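Local coordinates for integron cassette protein VCH_CASS2 (Vibrio cholerae, PDB 3GK6), which probably acts as a binding module for cationic drug-like compounds, as an integron cassette-encoded member of the effector-binding protein family, at residues L76-E81 with D89-S94. Numbering follows the deposited sequence.
Sequences LYTNYE and DVIACS
Leu-76 and Ile-91 form a hydrogen-bonded pair in an antiparallel beta hairpin, made by strands 73-78 and 88-94 of the closed six-stranded barrel. Leu-76 N reaches Ile-91 O at 2.8 Å and Leu-76 O accepts from Ile-91 N, while a second such pair joins Thr-78 to Asp-89. Between them lies the non-hydrogen-bonded pair Tyr-77 and Val-90; each CA makes a CA-H...O contact to the opposite strand, Val-90 CA to Leu-76 O at 3.1 Å and Tyr-77 CA to Asp-89 O.

The buried part is packed on both faces of the sheet. On one, Tyr-77 and Val-90 run side by side: CG1 of Val-90 sits over the phenol face, 4.3 Å from the ring centroid, and CG2 meets Tyr-77 CE1. Trp-132 packs edge-to-face on the Tyr-77 ring, and Tyr-77 OH is hydrogen-bonded to Glu-155; a polyether, probably from the crystallisation liquor, lies beside the tyrosine and may mark a ligand pocket. On the other face, Leu-76 CD1 touches Cys-93 SG at 3.8 Å, and CD1 of Ile-91 reaches Thr-78 CG2.

Toward the turn the contact becomes polar and more open. There the exposed Asn-79 holds CG anti to its carbonyl carbon (chi1 -60°), bringing its amide across the Asp-89 carboxylate, whose OD1 is salt-bridged to Arg-38. The amide and carboxylate planes stand 87° apart, and Asn-79 ND2 gives Asp-89 OD2 a nearly straight 2.6 Å hydrogen bond on its anti side, 22° out of the carboxylate plane.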
loop_
_atom_site.group_PDB
_atom_site.type_symbol
_atom_site.label_atom_id
_atom_site.label_comp_id
_atom_site.label_asym_id
_atom_site.label_seq_id
_atom_site.Cartn_x
_atom_site.Cartn_y
_atom_site.Cartn_z
ATOM N N LEU A 76 0.093 2.886 -1.798
ATOM C CA LEU A 76 -1.000 3.624 -1.179
ATOM C C LEU A 76 -2.378 3.178 -1.645
ATOM O O LEU A 76 -2.596 2.915 -2.835
ATOM C CB LEU A 76 -0.869 5.120 -1.467
ATOM C CG LEU A 76 -0.218 6.051 -0.470
ATOM C CD1 LEU A 76 1.116 5.509 0.042
ATOM C CD2 LEU A 76 -0.068 7.421 -1.120
ATOM N N TYR A 77 -3.308 3.120 -0.697
ATOM C CA TYR A 77 -4.713 2.914 -0.985
ATOM C C TYR A 77 -5.480 4.108 -0.423
ATOM O O TYR A 77 -5.428 4.378 0.778
ATOM C CB TYR A 77 -5.185 1.605 -0.370
ATOM C CG TYR A 77 -4.470 0.403 -0.962
ATOM C CD1 TYR A 77 -5.074 -0.369 -1.953
ATOM C CD2 TYR A 77 -3.181 0.063 -0.556
ATOM C CE1 TYR A 77 -4.429 -1.461 -2.498
ATOM C CE2 TYR A 77 -2.517 -1.034 -1.095
ATOM C CZ TYR A 77 -3.152 -1.789 -2.068
ATOM O OH TYR A 77 -2.518 -2.880 -2.618
ATOM N N THR A 78 -6.170 4.833 -1.298
ATOM C CA THR A 78 -6.696 6.138 -0.923
ATOM C C THR A 78 -7.839 6.535 -1.855
ATOM O O THR A 78 -8.225 5.762 -2.744
ATOM C CB THR A 78 -5.555 7.191 -0.964
ATOM O OG1 THR A 78 -5.990 8.430 -0.383
ATOM C CG2 THR A 78 -5.089 7.421 -2.403
ATOM N N ASN A 79 -8.380 7.732 -1.644
ATOM C CA ASN A 79 -9.533 8.214 -2.410
ATOM C C ASN A 79 -10.635 7.168 -2.523
ATOM O O ASN A 79 -11.104 6.854 -3.614
ATOM C CB ASN A 79 -9.101 8.689 -3.795
ATOM C CG ASN A 79 -8.091 9.824 -3.733
ATOM O OD1 ASN A 79 -8.135 10.668 -2.832
ATOM N ND2 ASN A 79 -7.171 9.850 -4.693
ATOM N N TYR A 80 -11.038 6.619 -1.382
ATOM C CA TYR A 80 -12.033 5.559 -1.366
ATOM C C TYR A 80 -13.396 6.087 -1.774
ATOM O O TYR A 80 -13.903 7.025 -1.167
ATOM C CB TYR A 80 -12.142 4.960 0.030
ATOM C CG TYR A 80 -11.017 4.006 0.414
ATOM C CD1 TYR A 80 -11.082 2.663 0.072
ATOM C CD2 TYR A 80 -9.930 4.443 1.160
ATOM C CE1 TYR A 80 -10.080 1.772 0.428
ATOM C CE2 TYR A 80 -8.900 3.551 1.524
ATOM C CZ TYR A 80 -8.998 2.218 1.159
ATOM O OH TYR A 80 -8.020 1.319 1.512
ATOM N N GLU A 81 -13.986 5.472 -2.793
ATOM C CA GLU A 81 -15.334 5.818 -3.211
ATOM C C GLU A 81 -16.275 5.697 -2.020
ATOM O O GLU A 81 -17.118 6.555 -1.797
ATOM C CB GLU A 81 -15.803 4.898 -4.345
ATOM C CG GLU A 81 -17.150 5.297 -4.969
ATOM C CD GLU A 81 -17.737 4.201 -5.852
ATOM O OE1 GLU A 81 -17.125 3.113 -5.949
ATOM O OE2 GLU A 81 -18.812 4.429 -6.452
ATOM N N ASP A 89 -8.167 4.407 -5.184
ATOM C CA ASP A 89 -6.942 4.580 -5.941
ATOM C C ASP A 89 -5.858 3.743 -5.296
ATOM O O ASP A 89 -5.755 3.701 -4.073
ATOM C CB ASP A 89 -6.485 6.034 -5.923
ATOM C CG ASP A 89 -7.326 6.920 -6.807
ATOM O OD1 ASP A 89 -8.003 6.387 -7.700
ATOM O OD2 ASP A 89 -7.303 8.148 -6.600
ATOM N N VAL A 90 -5.050 3.097 -6.128
ATOM C CA VAL A 90 -3.837 2.431 -5.669
ATOM C C VAL A 90 -2.658 3.185 -6.265
ATOM O O VAL A 90 -2.657 3.513 -7.452
ATOM C CB VAL A 90 -3.803 0.961 -6.115
ATOM C CG1 VAL A 90 -2.572 0.247 -5.530
ATOM C CG2 VAL A 90 -5.092 0.257 -5.701
ATOM N N ILE A 91 -1.665 3.486 -5.442
ATOM C CA ILE A 91 -0.515 4.250 -5.898
ATOM C C ILE A 91 0.791 3.550 -5.554
ATOM O O ILE A 91 1.113 3.356 -4.377
ATOM C CB ILE A 91 -0.494 5.688 -5.309
ATOM C CG1 ILE A 91 -1.891 6.316 -5.369
ATOM C CG2 ILE A 91 0.542 6.528 -6.030
ATOM C CD1 ILE A 91 -1.963 7.774 -4.903
ATOM N N ALA A 92 1.530 3.166 -6.590
ATOM C CA ALA A 92 2.861 2.592 -6.441
ATOM C C ALA A 92 3.832 3.763 -6.443
ATOM O O ALA A 92 3.954 4.491 -7.437
ATOM C CB ALA A 92 3.162 1.624 -7.585
ATOM N N CYS A 93 4.502 3.979 -5.318
ATOM C CA CYS A 93 5.163 5.258 -5.140
ATOM C C CYS A 93 6.353 5.181 -4.208
ATOM O O CYS A 93 6.611 4.151 -3.594
ATOM C CB CYS A 93 4.152 6.281 -4.615
ATOM S SG CYS A 93 3.341 5.777 -3.057
ATOM N N SER A 94 7.074 6.296 -4.100
ATOM C CA SER A 94 8.242 6.361 -3.241
ATOM C C SER A 94 8.444 7.788 -2.752
ATOM O O SER A 94 8.015 8.756 -3.384
ATOM C CB SER A 94 9.492 5.873 -3.991
ATOM O OG SER A 94 10.662 5.978 -3.194
#